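Inositol 2-dehydrogenase (Sinorhizobium meliloti, PDB 4HKT) catalyses the NAD-dependent oxidation of myo-inositol to scyllo-inosose, the first step in the breakdown of myo-inositol to acetyl-CoA. Local coordinates at residues Leu9-Ile14 with Val31-Ala36; Ala62-Val67 with Ala86-Phe91; Val197-Ala202 with Tyr209-Val214. All blocks are in the same frame, centred on the assembly; numbering follows the deposited sequence.

Contact 1 of 3, residues Leu9-Ile14 with Val31-Ala36; sequences LGAGRI and VAVADA
The carboxylate of Asp35 reaches across to the backbone of Ala11. Its CG stands anti to the backbone N, chi1 -165°, and this carries OD1 over to the turn that follows strand 4-9. Ala11 N donates to Asp35 OD1 at 2.8 Å. The N-H comes from above the carboxylate plane, 41° out of it. The methyl of Ala11 lies beside the same group, with Ala11 CB 3.7 Å from Asp35 OD1. The other oxygen, OD2, accepts from Phe37 N, so both ends of the carboxylate are tied to backbone, which should restrain its rotation. With an alanine in place of Asp35, the N-H of Ala11 would probably lose this acceptor, and the glycine-rich turn could shift against the end of strand 28-34.

One step earlier the two strands pair directly. Leu9 and Ala34 form a parallel bridge, and Gly10 N donates to Ala34 O at 2.8 Å. On the face of the sheet that carries these two side chains, Leu9 CD2 meets Ala34 CB at 4.1 Å. Ile58 of helix 55-60 covers both. Ala11 CB points toward the second strand and touches Val33 CG1 at 4.4 Å, under Ile44 of helix 38-48. Gly10 has a positive phi of 104°, where a CB would be jammed against the preceding carbonyl oxygen. Gly12 is the N-cap of helix 13-24.

Strand 4-9, helix 13-24 and strand 28-34 make a beta-alpha-beta unit. Gly10 and Gly12 fit a GxGxxG pattern, and an acidic residue, Asp35, directly follows the second strand. This is the arrangement of a Rossmann fold, in which such a turn and acid probably receive the dinucleotide and its adenosine ribose.

Contact 2 of 3, residues Ala62-Val67 with Ala86-Phe91; sequences ADIDAV and AGKAIF
Lys88 lies across Ile64 just ahead of two paired parallel strands, 66-69 and 89-93. With helix 76-85 these strands form a beta-alpha-beta unit of the Rossmann domain. The Lys88 side chain sets out toward the other segment. CB passes Asp65 O at 4.0 Å. CG lies 4.1 Å from Ile64 CG2. A bend at chi2, 70°, then turns the chain past Ile64 O. CD skirts that oxygen, and CE comes nearest to it, at 3.6 Å from Ile64 O, and also packs on Ile64 CB at 3.9 Å. NZ ends among carbonyls, bonded to Ala61 O and Glu59 O. The buried ammonium thus ties the C-terminal end of helix 55-60, and the chain just after it, to the start of strand 89-93.

The strands follow with a regular ladder. Ala89 N donates to Asp65 O in the carbonyl plane, on a lone pair. Val67 N then donates to Ala89 O. Ala66 CB meets Ala89 CB at 4.1 Å on one face, which Phe291 and Ile295 of helix 281-297 cover at Ala89. On the other face Val67 and Ile90 lie side by side and point the same way, with Val67 CG2 4.1 Å from Ile90 CG1. Phe83 of helix 76-85 packs on both. The last rung is nearly straight: Phe91 N donates to Val67 O at 2.9 Å, with an N-H...O angle of 174°.

Contact 3 of 3, residues Val197-Ala202 with Tyr209-Val214; sequences VLIDKA and YDSVSV
Asp210 CG sits between its backbone N and carbonyl carbon, chi1 65°, and this turns the carboxylate into the bend of residues 197-200. Ser211 OG is anti to its own carbonyl carbon, chi1 -56°, which places the hydroxyl within bonding distance of Asp210 OD1. Three successive backbone N-H groups point at the Asp210 oxygens. Leu198 N donates to Asp210 OD1 at 2.9 Å, on the syn side and close to the carboxylate plane. Ile199 N donates to Asp210 OD2 at 2.8 Å, also on the syn side but 32° out of the plane. Asp200 N reaches the same OD2 at 3.2 Å, nearly in line with its C-O bond. These last two come from one face of the carboxylate. Ser211 OG adds a bond to Asp210 OD1 at 2.7 Å, on the anti side. Each oxygen therefore has two donors, and the buried carboxylate is held against rotation. This many N-H donors would probably favour its charged form.

Apolar side chains cover this polar centre. Ile199 crosses Asp210 obliquely, with Ile199 CD1 3.7 Å from Asp210 OD1. The bond of Ile199 N also brings Ile199 CB to 3.2 Å from Asp210 OD2. Leu198 CD1 lies 3.7 Å from Ser211 CB. Val197 CG2 meets Tyr209 CD1 at 4.2 Å. Asp200 is the N-cap of the next helix, and Ala202 N donates to Asp200 OD1.

The contact closes a short connection between two antiparallel strands of the large mixed sheet. Strand 188-196 leads in, helix 201-205 lies within the connection, and strand 211-218 leads out. Asp210 and Ser211 both face Ala196 in a classic beta bulge. Helix 168-184 covers the sheet at Val212. Ser211 packs on Met146 and Leu198 on Ser220, both of a second subunit, whose Gln223 NE2 donates to Ser211 O.

Contacts 1 and 2 belong to the same parallel sheet of the Rossmann domain, with centres 15 Å apart. They touch where Val31 CB meets Ile64 CD1 at 3.8 Å. Strand 4-9 runs between strands 28-34 and 66-69, so the two contacts join successive parts of one sheet. Contact 1 holds the turn expected to receive NAD, though no dinucleotide is bound here. The sodium ion, at Ser23, Asn25 and Ala28, is about 13 Å from the Val33 side chain and about 12 Å from that of Asp65. Contact 3 lies in the C-terminal domain, its centre 32 Å from contact 1 and 40 Å from contact 2, and it faces a second subunit.

Contact 1 of 3, residues Leu9-Ile14 with Val31-Ala36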
ATOM      1  N   LEU B   9     -38.327 -15.219  -2.741  1.00 32.72           N
ATOM      2  CA  LEU B   9     -39.388 -14.253  -2.954  1.00 30.37           C
ATOM      3  C   LEU B   9     -38.754 -12.940  -3.307  1.00 32.38           C
ATOM      4  O   LEU B   9     -38.050 -12.335  -2.484  1.00 31.28           O
ATOM      5  CB  LEU B   9     -40.245 -14.075  -1.706  1.00 30.76           C
ATOM      6  CG  LEU B   9     -40.652 -15.345  -0.971  1.00 29.38           C
ATOM      7  CD1 LEU B   9     -41.589 -14.979   0.163  1.00 28.47           C
ATOM      8  CD2 LEU B   9     -41.317 -16.341  -1.897  1.00 31.21           C
ATOM      9  N   GLY B  10     -38.997 -12.503  -4.537  1.00 32.55           N
ATOM     10  CA  GLY B  10     -38.398 -11.290  -5.071  1.00 36.38           C
ATOM     11  C   GLY B  10     -37.267 -11.615  -6.034  1.00 36.88           C
ATOM     12  O   GLY B  10     -36.334 -12.352  -5.691  1.00 39.36           O
ATOM     13  N   ALA B  11     -37.330 -11.034  -7.232  1.00 42.11           N
ATOM     14  CA  ALA B  11     -36.383 -11.350  -8.307  1.00 41.85           C
ATOM     15  C   ALA B  11     -35.609 -10.135  -8.833  1.00 42.09           C
ATOM     16  O   ALA B  11     -35.076 -10.179  -9.938  1.00 43.81           O
ATOM     17  CB  ALA B  11     -37.125 -12.045  -9.451  1.00 44.25           C
ATOM     18  N   GLY B  12     -35.533  -9.061  -8.052  1.00 40.00           N
ATOM     19  CA  GLY B  12     -34.721  -7.895  -8.419  1.00 41.15           C
ATOM     20  C   GLY B  12     -33.236  -8.136  -8.209  1.00 40.46           C
ATOM     21  O   GLY B  12     -32.796  -9.283  -8.123  1.00 40.30           O
ATOM     22  N   ARG B  13     -32.458  -7.051  -8.135  1.00 42.15           N
ATOM     23  CA  ARG B  13     -31.004  -7.143  -7.989  1.00 43.93           C
ATOM     24  C   ARG B  13     -30.634  -7.992  -6.781  1.00 43.01           C
ATOM     25  O   ARG B  13     -29.813  -8.903  -6.868  1.00 46.07           O
ATOM     26  CB  ARG B  13     -30.357  -5.751  -7.817  1.00 46.69           C
ATOM     27  CG  ARG B  13     -30.146  -4.989  -9.108  1.00 48.96           C
ATOM     28  CD  ARG B  13     -29.060  -3.927  -8.980  1.00 49.84           C
ATOM     29  NE  ARG B  13     -29.357  -2.930  -7.952  1.00 49.44           N
ATOM     30  CZ  ARG B  13     -28.734  -1.754  -7.834  1.00 51.53           C
ATOM     31  NH1 ARG B  13     -27.762  -1.398  -8.679  1.00 50.07           N
ATOM     32  NH2 ARG B  13     -29.091  -0.920  -6.865  1.00 48.04           N
ATOM     33  N   ILE B  14     -31.263  -7.696  -5.652  1.00 42.21           N
ATOM     34  CA  ILE B  14     -30.892  -8.352  -4.414  1.00 43.89           C
ATOM     35  C   ILE B  14     -31.309  -9.822  -4.521  1.00 41.41           C
ATOM     36  O   ILE B  14     -30.554 -10.701  -4.154  1.00 34.38           O
ATOM     37  CB  ILE B  14     -31.484  -7.651  -3.160  1.00 49.40           C
ATOM     38  CG1 ILE B  14     -30.995  -6.186  -3.038  1.00 53.49           C
ATOM     39  CG2 ILE B  14     -31.023  -8.386  -1.905  1.00 51.94           C
ATOM     40  CD1 ILE B  14     -31.567  -5.177  -4.025  1.00 56.82           C
ATOM     41  N   VAL B  31     -35.613 -24.173  -5.412  1.00 42.87           N
ATOM     42  CA  VAL B  31     -36.780 -24.920  -5.892  1.00 41.52           C
ATOM     43  C   VAL B  31     -37.775 -23.994  -6.581  1.00 43.07           C
ATOM     44  O   VAL B  31     -38.292 -24.331  -7.646  1.00 47.27           O
ATOM     45  CB  VAL B  31     -37.484 -25.627  -4.705  1.00 40.22           C
ATOM     46  CG1 VAL B  31     -38.792 -26.279  -5.129  1.00 40.18           C
ATOM     47  CG2 VAL B  31     -36.549 -26.645  -4.075  1.00 39.17           C
ATOM     48  N   ALA B  32     -38.047 -22.833  -5.979  1.00 39.14           N
ATOM     49  CA  ALA B  32     -39.090 -21.944  -6.477  1.00 39.20           C
ATOM     50  C   ALA B  32     -38.731 -20.474  -6.352  1.00 39.87           C
ATOM     51  O   ALA B  32     -38.098 -20.069  -5.381  1.00 37.64           O
ATOM     52  CB  ALA B  32     -40.397 -22.221  -5.759  1.00 39.66           C
ATOM     53  N   VAL B  33     -39.102 -19.699  -7.364  1.00 39.67           N
ATOM     54  CA  VAL B  33     -39.011 -18.247  -7.318  1.00 42.01           C
ATOM     55  C   VAL B  33     -40.399 -17.643  -7.458  1.00 41.09           C
ATOM     56  O   VAL B  33     -41.235 -18.178  -8.183  1.00 37.96           O
ATOM     57  CB  VAL B  33     -38.172 -17.688  -8.472  1.00 45.13           C
ATOM     58  CG1 VAL B  33     -38.061 -16.161  -8.372  1.00 45.18           C
ATOM     59  CG2 VAL B  33     -36.801 -18.323  -8.462  1.00 50.96           C
ATOM     60  N   ALA B  34     -40.616 -16.512  -6.784  1.00 36.77           N
ATOM     61  CA  ALA B  34     -41.812 -15.713  -6.934  1.00 35.72           C
ATOM     62  C   ALA B  34     -41.447 -14.218  -7.049  1.00 37.50           C
ATOM     63  O   ALA B  34     -40.397 -13.774  -6.556  1.00 30.84           O
ATOM     64  CB  ALA B  34     -42.754 -15.956  -5.766  1.00 37.03           C
ATOM     65  N   ASP B  35     -42.316 -13.462  -7.717  1.00 36.94           N
ATOM     66  CA  ASP B  35     -42.138 -12.022  -7.914  1.00 41.35           C
ATOM     67  C   ASP B  35     -43.456 -11.470  -8.445  1.00 44.22           C
ATOM     68  O   ASP B  35     -44.249 -12.210  -9.010  1.00 40.89           O
ATOM     69  CB  ASP B  35     -41.002 -11.736  -8.912  1.00 43.59           C
ATOM     70  CG  ASP B  35     -40.536 -10.282  -8.880  1.00 48.59           C
ATOM     71  OD1 ASP B  35     -39.774  -9.899  -7.959  1.00 46.22           O
ATOM     72  OD2 ASP B  35     -40.921  -9.526  -9.797  1.00 48.46           O
ATOM     73  N   ALA B  36     -43.715 -10.183  -8.243  1.00 48.90           N
ATOM     74  CA  ALA B  36     -44.940  -9.573  -8.769  1.00 51.01           C
ATOM     75  C   ALA B  36     -44.861  -9.395 -10.296  1.00 55.07           C
ATOM     76  O   ALA B  36     -45.884  -9.317 -10.965  1.00 50.98           O
ATOM     77  CB  ALA B  36     -45.209  -8.243  -8.090  1.00 52.50           C
TER

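Contact 2 of 3, residues Ala62-Val67 with Ala86-Phe91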
ATOM      1  N   ALA B  62     -45.058 -28.222   0.870  1.00 41.17           N
ATOM      2  CA  ALA B  62     -44.324 -29.201   1.665  1.00 42.02           C
ATOM      3  C   ALA B  62     -42.863 -29.335   1.225  1.00 40.12           C
ATOM      4  O   ALA B  62     -41.999 -29.698   2.018  1.00 42.72           O
ATOM      5  CB  ALA B  62     -45.018 -30.561   1.575  1.00 46.65           C
ATOM      6  N   ASP B  63     -42.585 -29.038  -0.038  1.00 41.51           N
ATOM      7  CA  ASP B  63     -41.229 -29.148  -0.562  1.00 41.22           C
ATOM      8  C   ASP B  63     -40.402 -27.839  -0.464  1.00 41.18           C
ATOM      9  O   ASP B  63     -39.503 -27.600  -1.282  1.00 39.62           O
ATOM     10  CB  ASP B  63     -41.282 -29.639  -2.001  1.00 41.28           C
ATOM     11  CG  ASP B  63     -41.788 -28.602  -2.947  1.00 45.24           C
ATOM     12  OD1 ASP B  63     -42.592 -27.727  -2.526  1.00 46.01           O
ATOM     13  OD2 ASP B  63     -41.383 -28.664  -4.129  1.00 46.17           O
ATOM     14  N   ILE B  64     -40.718 -26.994   0.522  1.00 39.16           N
ATOM     15  CA  ILE B  64     -39.917 -25.816   0.830  1.00 35.49           C
ATOM     16  C   ILE B  64     -39.565 -25.858   2.327  1.00 31.33           C
ATOM     17  O   ILE B  64     -40.449 -25.989   3.169  1.00 33.52           O
ATOM     18  CB  ILE B  64     -40.669 -24.522   0.484  1.00 35.43           C
ATOM     19  CG1 ILE B  64     -40.989 -24.442  -1.007  1.00 35.59           C
ATOM     20  CG2 ILE B  64     -39.864 -23.307   0.909  1.00 35.68           C
ATOM     21  CD1 ILE B  64     -39.796 -24.312  -1.935  1.00 36.23           C
ATOM     22  N   ASP B  65     -38.272 -25.781   2.636  1.00 29.74           N
ATOM     23  CA  ASP B  65     -37.771 -25.755   4.013  1.00 30.79           C
ATOM     24  C   ASP B  65     -37.529 -24.311   4.523  1.00 28.15           C
ATOM     25  O   ASP B  65     -37.605 -24.039   5.709  1.00 29.03           O
ATOM     26  CB  ASP B  65     -36.444 -26.519   4.092  1.00 34.06           C
ATOM     27  CG  ASP B  65     -36.553 -27.977   3.563  1.00 39.15           C
ATOM     28  OD1 ASP B  65     -37.431 -28.720   4.048  1.00 41.97           O
ATOM     29  OD2 ASP B  65     -35.740 -28.371   2.693  1.00 38.48           O
ATOM     30  N   ALA B  66     -37.212 -23.411   3.610  1.00 27.26           N
ATOM     31  CA  ALA B  66     -36.672 -22.133   3.967  1.00 28.56           C
ATOM     32  C   ALA B  66     -37.025 -21.159   2.869  1.00 26.91           C
ATOM     33  O   ALA B  66     -37.087 -21.558   1.694  1.00 26.53           O
ATOM     34  CB  ALA B  66     -35.165 -22.238   4.112  1.00 29.73           C
ATOM     35  N   VAL B  67     -37.239 -19.894   3.254  1.00 26.51           N
ATOM     36  CA  VAL B  67     -37.461 -18.811   2.301  1.00 28.15           C
ATOM     37  C   VAL B  67     -36.444 -17.698   2.442  1.00 28.06           C
ATOM     38  O   VAL B  67     -35.945 -17.435   3.532  1.00 28.93           O
ATOM     39  CB  VAL B  67     -38.876 -18.168   2.396  1.00 28.67           C
ATOM     40  CG1 VAL B  67     -39.910 -19.152   1.909  1.00 32.64           C
ATOM     41  CG2 VAL B  67     -39.207 -17.708   3.802  1.00 26.66           C
ATOM     42  N   ALA B  86     -46.079 -20.767   9.004  1.00 24.57           N
ATOM     43  CA  ALA B  86     -46.060 -21.930   8.129  1.00 26.98           C
ATOM     44  C   ALA B  86     -44.916 -22.920   8.391  1.00 29.04           C
ATOM     45  O   ALA B  86     -44.837 -23.954   7.720  1.00 27.79           O
ATOM     46  CB  ALA B  86     -46.024 -21.499   6.685  1.00 28.16           C
ATOM     47  N   GLY B  87     -44.024 -22.593   9.322  1.00 29.44           N
ATOM     48  CA  GLY B  87     -42.914 -23.472   9.686  1.00 30.03           C
ATOM     49  C   GLY B  87     -41.703 -23.412   8.774  1.00 29.27           C
ATOM     50  O   GLY B  87     -40.876 -24.298   8.827  1.00 33.98           O
ATOM     51  N   LYS B  88     -41.577 -22.397   7.927  1.00 27.92           N
ATOM     52  CA  LYS B  88     -40.378 -22.260   7.101  1.00 26.85           C
ATOM     53  C   LYS B  88     -39.316 -21.532   7.919  1.00 27.08           C
ATOM     54  O   LYS B  88     -39.664 -20.722   8.783  1.00 25.85           O
ATOM     55  CB  LYS B  88     -40.656 -21.471   5.822  1.00 27.73           C
ATOM     56  CG  LYS B  88     -41.130 -22.288   4.622  1.00 28.26           C
ATOM     57  CD  LYS B  88     -42.527 -22.850   4.775  1.00 29.12           C
ATOM     58  CE  LYS B  88     -42.965 -23.481   3.459  1.00 31.42           C
ATOM     59  NZ  LYS B  88     -44.145 -24.374   3.583  1.00 30.67           N
ATOM     60  N   ALA B  89     -38.035 -21.845   7.682  1.00 26.93           N
ATOM     61  CA  ALA B  89     -36.944 -20.983   8.166  1.00 25.40           C
ATOM     62  C   ALA B  89     -36.929 -19.765   7.245  1.00 23.58           C
ATOM     63  O   ALA B  89     -37.234 -19.866   6.063  1.00 22.53           O
ATOM     64  CB  ALA B  89     -35.599 -21.717   8.127  1.00 25.86           C
ATOM     65  N   ILE B  90     -36.536 -18.612   7.784  1.00 23.98           N
ATOM     66  CA  ILE B  90     -36.676 -17.338   7.074  1.00 21.95           C
ATOM     67  C   ILE B  90     -35.375 -16.534   7.089  1.00 20.11           C
ATOM     68  O   ILE B  90     -34.779 -16.259   8.135  1.00 19.03           O
ATOM     69  CB  ILE B  90     -37.755 -16.472   7.752  1.00 21.89           C
ATOM     70  CG1 ILE B  90     -39.076 -17.214   7.870  1.00 22.30           C
ATOM     71  CG2 ILE B  90     -37.978 -15.180   7.004  1.00 22.48           C
ATOM     72  CD1 ILE B  90     -39.739 -16.973   9.206  1.00 23.62           C
ATOM     73  N   PHE B  91     -34.947 -16.180   5.913  1.00 19.38           N
ATOM     74  CA  PHE B  91     -33.903 -15.209   5.760  1.00 21.91           C
ATOM     75  C   PHE B  91     -34.580 -13.982   5.151  1.00 21.54           C
ATOM     76  O   PHE B  91     -35.161 -14.077   4.065  1.00 25.42           O
ATOM     77  CB  PHE B  91     -32.802 -15.708   4.831  1.00 22.07           C
ATOM     78  CG  PHE B  91     -31.780 -14.673   4.544  1.00 23.52           C
ATOM     79  CD1 PHE B  91     -30.638 -14.570   5.333  1.00 25.29           C
ATOM     80  CD2 PHE B  91     -31.985 -13.756   3.548  1.00 23.91           C
ATOM     81  CE1 PHE B  91     -29.719 -13.565   5.106  1.00 24.51           C
ATOM     82  CE2 PHE B  91     -31.082 -12.745   3.315  1.00 25.42           C
ATOM     83  CZ  PHE B  91     -29.944 -12.645   4.102  1.00 23.99           C
TER

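Contact 3 of 3, residues Val197-Ala202 with Tyr209-Val214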
ATOM      1  N   VAL B 197     -27.850  17.893   2.653  1.00 20.14           N
ATOM      2  CA  VAL B 197     -28.049  17.624   1.242  1.00 20.04           C
ATOM      3  C   VAL B 197     -26.961  18.364   0.510  1.00 19.85           C
ATOM      4  O   VAL B 197     -27.045  19.570   0.320  1.00 19.56           O
ATOM      5  CB  VAL B 197     -29.428  18.144   0.816  1.00 20.44           C
ATOM      6  CG1 VAL B 197     -29.694  17.891  -0.671  1.00 21.79           C
ATOM      7  CG2 VAL B 197     -30.479  17.461   1.666  1.00 21.37           C
ATOM      8  N   LEU B 198     -25.922  17.636   0.131  1.00 19.25           N
ATOM      9  CA  LEU B 198     -24.778  18.190  -0.543  1.00 19.85           C
ATOM     10  C   LEU B 198     -24.694  17.699  -1.997  1.00 19.96           C
ATOM     11  O   LEU B 198     -23.921  18.246  -2.781  1.00 19.68           O
ATOM     12  CB  LEU B 198     -23.488  17.747   0.159  1.00 19.74           C
ATOM     13  CG  LEU B 198     -23.419  18.164   1.628  1.00 19.87           C
ATOM     14  CD1 LEU B 198     -22.163  17.715   2.306  1.00 18.21           C
ATOM     15  CD2 LEU B 198     -23.495  19.665   1.731  1.00 21.66           C
ATOM     16  N   ILE B 199     -25.433  16.654  -2.327  1.00 19.79           N
ATOM     17  CA  ILE B 199     -25.202  15.950  -3.580  1.00 21.29           C
ATOM     18  C   ILE B 199     -26.277  16.306  -4.597  1.00 21.70           C
ATOM     19  O   ILE B 199     -25.971  16.685  -5.719  1.00 23.88           O
ATOM     20  CB  ILE B 199     -25.096  14.415  -3.369  1.00 20.40           C
ATOM     21  CG1 ILE B 199     -23.824  14.123  -2.577  1.00 19.65           C
ATOM     22  CG2 ILE B 199     -25.024  13.703  -4.710  1.00 21.63           C
ATOM     23  CD1 ILE B 199     -23.858  12.790  -1.882  1.00 20.44           C
ATOM     24  N   ASP B 200     -27.529  16.215  -4.206  1.00 23.08           N
ATOM     25  CA  ASP B 200     -28.607  16.474  -5.172  1.00 24.02           C
ATOM     26  C   ASP B 200     -29.788  17.028  -4.450  1.00 22.54           C
ATOM     27  O   ASP B 200     -30.345  16.387  -3.542  1.00 20.98           O
ATOM     28  CB  ASP B 200     -28.964  15.170  -5.914  1.00 24.86           C
ATOM     29  CG  ASP B 200     -30.035  15.376  -6.996  1.00 28.59           C
ATOM     30  OD1 ASP B 200     -30.643  16.448  -7.053  1.00 26.81           O
ATOM     31  OD2 ASP B 200     -30.276  14.444  -7.778  1.00 31.62           O
ATOM     32  N   LYS B 201     -30.230  18.201  -4.879  1.00 23.81           N
ATOM     33  CA  LYS B 201     -31.295  18.918  -4.182  1.00 25.40           C
ATOM     34  C   LYS B 201     -32.581  18.150  -4.247  1.00 22.60           C
ATOM     35  O   LYS B 201     -33.420  18.269  -3.375  1.00 21.55           O
ATOM     36  CB  LYS B 201     -31.486  20.318  -4.805  1.00 31.35           C
ATOM     37  CG  LYS B 201     -32.680  21.130  -4.264  1.00 36.00           C
ATOM     38  CD  LYS B 201     -32.962  22.341  -5.161  1.00 45.82           C
ATOM     39  CE  LYS B 201     -34.445  22.706  -5.234  1.00 51.00           C
ATOM     40  NZ  LYS B 201     -34.943  23.296  -3.959  1.00 48.03           N
ATOM     41  N   ALA B 202     -32.746  17.327  -5.271  1.00 21.28           N
ATOM     42  CA  ALA B 202     -33.950  16.489  -5.356  1.00 22.93           C
ATOM     43  C   ALA B 202     -34.094  15.512  -4.191  1.00 21.26           C
ATOM     44  O   ALA B 202     -35.192  15.119  -3.852  1.00 20.09           O
ATOM     45  CB  ALA B 202     -33.990  15.724  -6.690  1.00 23.41           C
ATOM     46  N   TYR B 209     -31.728  13.200   3.340  1.00 17.73           N
ATOM     47  CA  TYR B 209     -30.434  13.770   3.366  1.00 17.06           C
ATOM     48  C   TYR B 209     -29.566  12.837   2.562  1.00 16.64           C
ATOM     49  O   TYR B 209     -29.882  11.635   2.433  1.00 17.40           O
ATOM     50  CB  TYR B 209     -29.930  13.842   4.831  1.00 17.96           C
ATOM     51  CG  TYR B 209     -30.695  14.787   5.752  1.00 19.87           C
ATOM     52  CD1 TYR B 209     -30.507  16.167   5.677  1.00 21.49           C
ATOM     53  CD2 TYR B 209     -31.560  14.294   6.737  1.00 22.28           C
ATOM     54  CE1 TYR B 209     -31.193  17.044   6.514  1.00 21.77           C
ATOM     55  CE2 TYR B 209     -32.239  15.161   7.585  1.00 22.03           C
ATOM     56  CZ  TYR B 209     -32.050  16.530   7.463  1.00 23.80           C
ATOM     57  OH  TYR B 209     -32.712  17.366   8.337  1.00 26.04           O
ATOM     58  N   ASP B 210     -28.413  13.332   2.121  1.00 16.05           N
ATOM     59  CA  ASP B 210     -27.477  12.502   1.351  1.00 16.32           C
ATOM     60  C   ASP B 210     -26.054  12.380   1.885  1.00 15.25           C
ATOM     61  O   ASP B 210     -25.246  11.626   1.327  1.00 16.40           O
ATOM     62  CB  ASP B 210     -27.467  12.943  -0.119  1.00 17.68           C
ATOM     63  CG  ASP B 210     -26.922  14.360  -0.314  1.00 20.31           C
ATOM     64  OD1 ASP B 210     -25.970  14.791   0.424  1.00 18.52           O
ATOM     65  OD2 ASP B 210     -27.460  15.049  -1.236  1.00 19.33           O
ATOM     66  N   SER B 211     -25.745  13.108   2.952  1.00 15.97           N
ATOM     67  CA  SER B 211     -24.420  13.159   3.546  1.00 16.44           C
ATOM     68  C   SER B 211     -24.593  13.298   5.065  1.00 16.62           C
ATOM     69  O   SER B 211     -25.173  14.290   5.550  1.00 14.90           O
ATOM     70  CB  SER B 211     -23.655  14.368   3.021  1.00 17.77           C
ATOM     71  OG  SER B 211     -23.587  14.346   1.604  1.00 17.55           O
ATOM     72  N   VAL B 212     -24.131  12.281   5.826  1.00 16.42           N
ATOM     73  CA  VAL B 212     -24.435  12.213   7.253  1.00 14.23           C
ATOM     74  C   VAL B 212     -23.213  11.725   8.023  1.00 14.57           C
ATOM     75  O   VAL B 212     -22.385  10.958   7.504  1.00 15.55           O
ATOM     76  CB  VAL B 212     -25.658  11.317   7.584  1.00 14.48           C
ATOM     77  CG1 VAL B 212     -26.906  11.799   6.883  1.00 16.22           C
ATOM     78  CG2 VAL B 212     -25.438   9.869   7.204  1.00 15.08           C
ATOM     79  N   SER B 213     -23.153  12.140   9.275  1.00 14.60           N
ATOM     80  CA  SER B 213     -22.087  11.807  10.193  1.00 14.38           C
ATOM     81  C   SER B 213     -22.768  11.448  11.521  1.00 14.89           C
ATOM     82  O   SER B 213     -23.716  12.121  11.949  1.00 13.69           O
ATOM     83  CB  SER B 213     -21.189  12.994  10.418  1.00 15.04           C
ATOM     84  OG  SER B 213     -20.639  13.517   9.242  1.00 15.65           O
ATOM     85  N   VAL B 214     -22.312  10.365  12.152  1.00 15.09           N
ATOM     86  CA  VAL B 214     -22.923   9.890  13.406  1.00 14.50           C
ATOM     87  C   VAL B 214     -21.839   9.509  14.416  1.00 13.86           C
ATOM     88  O   VAL B 214     -20.825   9.019  14.030  1.00 13.57           O
ATOM     89  CB  VAL B 214     -23.813   8.677  13.179  1.00 15.26           C
ATOM     90  CG1 VAL B 214     -24.571   8.345  14.455  1.00 15.68           C
ATOM     91  CG2 VAL B 214     -24.823   8.917  12.075  1.00 15.45           C
TER